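Local coordinates for predicted metal-dependent hydrolase of the TIM-barrel fold (Lactobacillus casei, PDB 2QPX), which probably acts as a zinc-dependent hydrolase of the amidohydrolase family, binding two zinc ions, although its substrate is unknown, at residues A146-Q149 and A150-D154. Numbering follows the deposited sequence.
Sequences AWWQ and AFSND
Three aromatic side chains, Trp147, Trp148 and Phe151, gather on one side of helix 144-156. The Trp147 and Phe151 rings are almost parallel, with planes 2° apart, but they are displaced along their planes until little of one ring covers the other: Phe151 CB sits over the rim of one indole face, and Trp147 CZ2 comes within 4.2 Å of Phe151 CD2. Trp148 meets the same phenyl ring differently. Its CZ3 approaches the phenyl edge near the ring plane, 3.8 Å from Phe151 CD2, with the two planes turned 52° apart. One turn after Trp148, Ser152 CB lies over a face of its indole in a CH-pi contact, 4.2 Å from the centroid of the five-membered ring.

Ser152 OG, turned back toward the preceding turn by its chi1 of 65°, hydrogen-bonds Trp148 O at 2.7 Å. That carbonyl also accepts the helical bond from Ser152 N at 2.8 Å, and the two donors reach it from opposite faces of its plane. Regular i to i+4 bonds from Phe151 N to Trp147 O and from Asn153 N to Gln149 O continue the helix.

Packing is looser on the flank of exposed Gln149. Its extended chain runs beside Asn153, their amide planes nearly parallel, yet the two side chains come closest at Gln149 CG and Asn153 ND2, 3.9 Å apart.

The aromatic side packs against helices 130-138 and 204-221 of this TIM-barrel protein, away from the zinc site. Trp147 packs on Phe137 of helix 130-138, donates NE1 to Ala134 O and also reaches Leu206 of helix 204-221, where Trp148 meets Tyr209 edge-to-face and Phe151 touches Met210.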
ATOM      1  N   ALA A 146      17.613  25.289 -31.715  1.00 21.81           N
ATOM      2  CA  ALA A 146      16.620  25.359 -32.805  1.00 22.82           C
ATOM      3  C   ALA A 146      15.470  24.397 -32.504  1.00 21.98           C
ATOM      4  O   ALA A 146      14.308  24.723 -32.766  1.00 22.19           O
ATOM      5  CB  ALA A 146      17.242  24.998 -34.144  1.00 24.74           C
ATOM      6  N   TRP A 147      15.789  23.222 -31.975  1.00 20.70           N
ATOM      7  CA  TRP A 147      14.751  22.261 -31.571  1.00 18.06           C
ATOM      8  C   TRP A 147      13.842  22.864 -30.486  1.00 19.57           C
ATOM      9  O   TRP A 147      12.603  22.841 -30.592  1.00 18.06           O
ATOM     10  CB  TRP A 147      15.377  20.988 -31.045  1.00 18.83           C
ATOM     11  CG  TRP A 147      14.374  20.122 -30.327  1.00 18.37           C
ATOM     12  CD1 TRP A 147      13.438  19.314 -30.898  1.00 19.10           C
ATOM     13  CD2 TRP A 147      14.196  20.018 -28.915  1.00 16.84           C
ATOM     14  NE1 TRP A 147      12.664  18.708 -29.933  1.00 19.53           N
ATOM     15  CE2 TRP A 147      13.128  19.106 -28.699  1.00 18.16           C
ATOM     16  CE3 TRP A 147      14.835  20.588 -27.803  1.00 18.23           C
ATOM     17  CZ2 TRP A 147      12.675  18.799 -27.443  1.00 18.45           C
ATOM     18  CZ3 TRP A 147      14.400  20.268 -26.551  1.00 18.52           C
ATOM     19  CH2 TRP A 147      13.306  19.379 -26.375  1.00 18.52           C
ATOM     20  N   TRP A 148      14.453  23.421 -29.441  1.00 18.80           N
ATOM     21  CA  TRP A 148      13.693  24.002 -28.338  1.00 19.07           C
ATOM     22  C   TRP A 148      12.811  25.161 -28.807  1.00 18.53           C
ATOM     23  O   TRP A 148      11.641  25.285 -28.395  1.00 19.09           O
ATOM     24  CB  TRP A 148      14.622  24.465 -27.213  1.00 18.68           C
ATOM     25  CG  TRP A 148      13.861  25.080 -26.090  1.00 19.04           C
ATOM     26  CD1 TRP A 148      13.845  26.388 -25.725  1.00 22.82           C
ATOM     27  CD2 TRP A 148      12.936  24.411 -25.218  1.00 18.60           C
ATOM     28  NE1 TRP A 148      12.995  26.577 -24.669  1.00 23.38           N
ATOM     29  CE2 TRP A 148      12.406  25.384 -24.352  1.00 19.92           C
ATOM     30  CE3 TRP A 148      12.493  23.093 -25.106  1.00 20.53           C
ATOM     31  CZ2 TRP A 148      11.489  25.061 -23.345  1.00 19.97           C
ATOM     32  CZ3 TRP A 148      11.598  22.773 -24.118  1.00 21.23           C
ATOM     33  CH2 TRP A 148      11.080  23.755 -23.266  1.00 21.47           C
ATOM     34  N   GLN A 149      13.340  26.013 -29.670  1.00 20.61           N
ATOM     35  CA  GLN A 149      12.523  27.119 -30.182  1.00 21.24           C
ATOM     36  C   GLN A 149      11.281  26.602 -30.919  1.00 20.77           C
ATOM     37  O   GLN A 149      10.165  27.075 -30.684  1.00 21.46           O
ATOM     38  CB  GLN A 149      13.350  28.054 -31.082  1.00 22.39           C
ATOM     39  CG  GLN A 149      12.524  29.173 -31.671  1.00 25.00           C
ATOM     40  CD  GLN A 149      13.361  30.092 -32.531  1.00 31.64           C
ATOM     41  OE1 GLN A 149      13.383  29.961 -33.754  1.00 44.94           O
ATOM     42  NE2 GLN A 149      14.082  30.995 -31.895  1.00 37.12           N
ATOM     43  N   ALA A 150      11.487  25.617 -31.786  1.00 19.53           N
ATOM     44  CA  ALA A 150      10.395  25.089 -32.595  1.00 19.24           C
ATOM     45  C   ALA A 150       9.355  24.369 -31.712  1.00 19.44           C
ATOM     46  O   ALA A 150       8.142  24.560 -31.864  1.00 20.64           O
ATOM     47  CB  ALA A 150      10.918  24.152 -33.666  1.00 21.02           C
ATOM     48  N   PHE A 151       9.855  23.545 -30.805  1.00 18.26           N
ATOM     49  CA  PHE A 151       8.984  22.745 -29.947  1.00 19.22           C
ATOM     50  C   PHE A 151       8.229  23.651 -28.985  1.00 18.00           C
ATOM     51  O   PHE A 151       7.011  23.517 -28.840  1.00 18.35           O
ATOM     52  CB  PHE A 151       9.797  21.675 -29.213  1.00 18.45           C
ATOM     53  CG  PHE A 151       9.048  20.989 -28.095  1.00 16.21           C
ATOM     54  CD1 PHE A 151       7.979  20.154 -28.373  1.00 17.83           C
ATOM     55  CD2 PHE A 151       9.336  21.256 -26.775  1.00 19.01           C
ATOM     56  CE1 PHE A 151       7.263  19.552 -27.317  1.00 17.90           C
ATOM     57  CE2 PHE A 151       8.621  20.649 -25.729  1.00 19.56           C
ATOM     58  CZ  PHE A 151       7.607  19.786 -26.012  1.00 18.50           C
ATOM     59  N   SER A 152       8.943  24.558 -28.311  1.00 18.50           N
ATOM     60  CA  SER A 152       8.277  25.442 -27.372  1.00 18.83           C
ATOM     61  C   SER A 152       7.234  26.316 -28.077  1.00 18.61           C
ATOM     62  O   SER A 152       6.175  26.615 -27.521  1.00 18.29           O
ATOM     63  CB  SER A 152       9.316  26.290 -26.566  1.00 19.03           C
ATOM     64  OG  SER A 152      10.029  27.159 -27.396  1.00 22.50           O
ATOM     65  N   ASN A 153       7.533  26.800 -29.277  1.00 19.47           N
ATOM     66  CA  ASN A 153       6.507  27.557 -30.026  1.00 20.81           C
ATOM     67  C   ASN A 153       5.243  26.702 -30.275  1.00 20.59           C
ATOM     68  O   ASN A 153       4.131  27.189 -30.136  1.00 20.79           O
ATOM     69  CB  ASN A 153       7.042  28.067 -31.361  1.00 21.75           C
ATOM     70  CG  ASN A 153       7.955  29.277 -31.210  1.00 24.84           C
ATOM     71  OD1 ASN A 153       7.975  29.940 -30.168  1.00 25.90           O
ATOM     72  ND2 ASN A 153       8.696  29.584 -32.283  1.00 29.55           N
ATOM     73  N   ASP A 154       5.432  25.423 -30.621  1.00 19.37           N
ATOM     74  CA  ASP A 154       4.305  24.513 -30.831  1.00 18.27           C
ATOM     75  C   ASP A 154       3.450  24.325 -29.569  1.00 18.13           C
ATOM     76  O   ASP A 154       2.230  24.354 -29.624  1.00 19.99           O
ATOM     77  CB  ASP A 154       4.791  23.196 -31.410  1.00 17.95           C
ATOM     78  CG  ASP A 154       3.712  22.463 -32.172  1.00 20.52           C
ATOM     79  OD1 ASP A 154       3.323  22.961 -33.243  1.00 22.71           O
ATOM     80  OD2 ASP A 154       3.231  21.397 -31.715  1.00 20.92           O
TER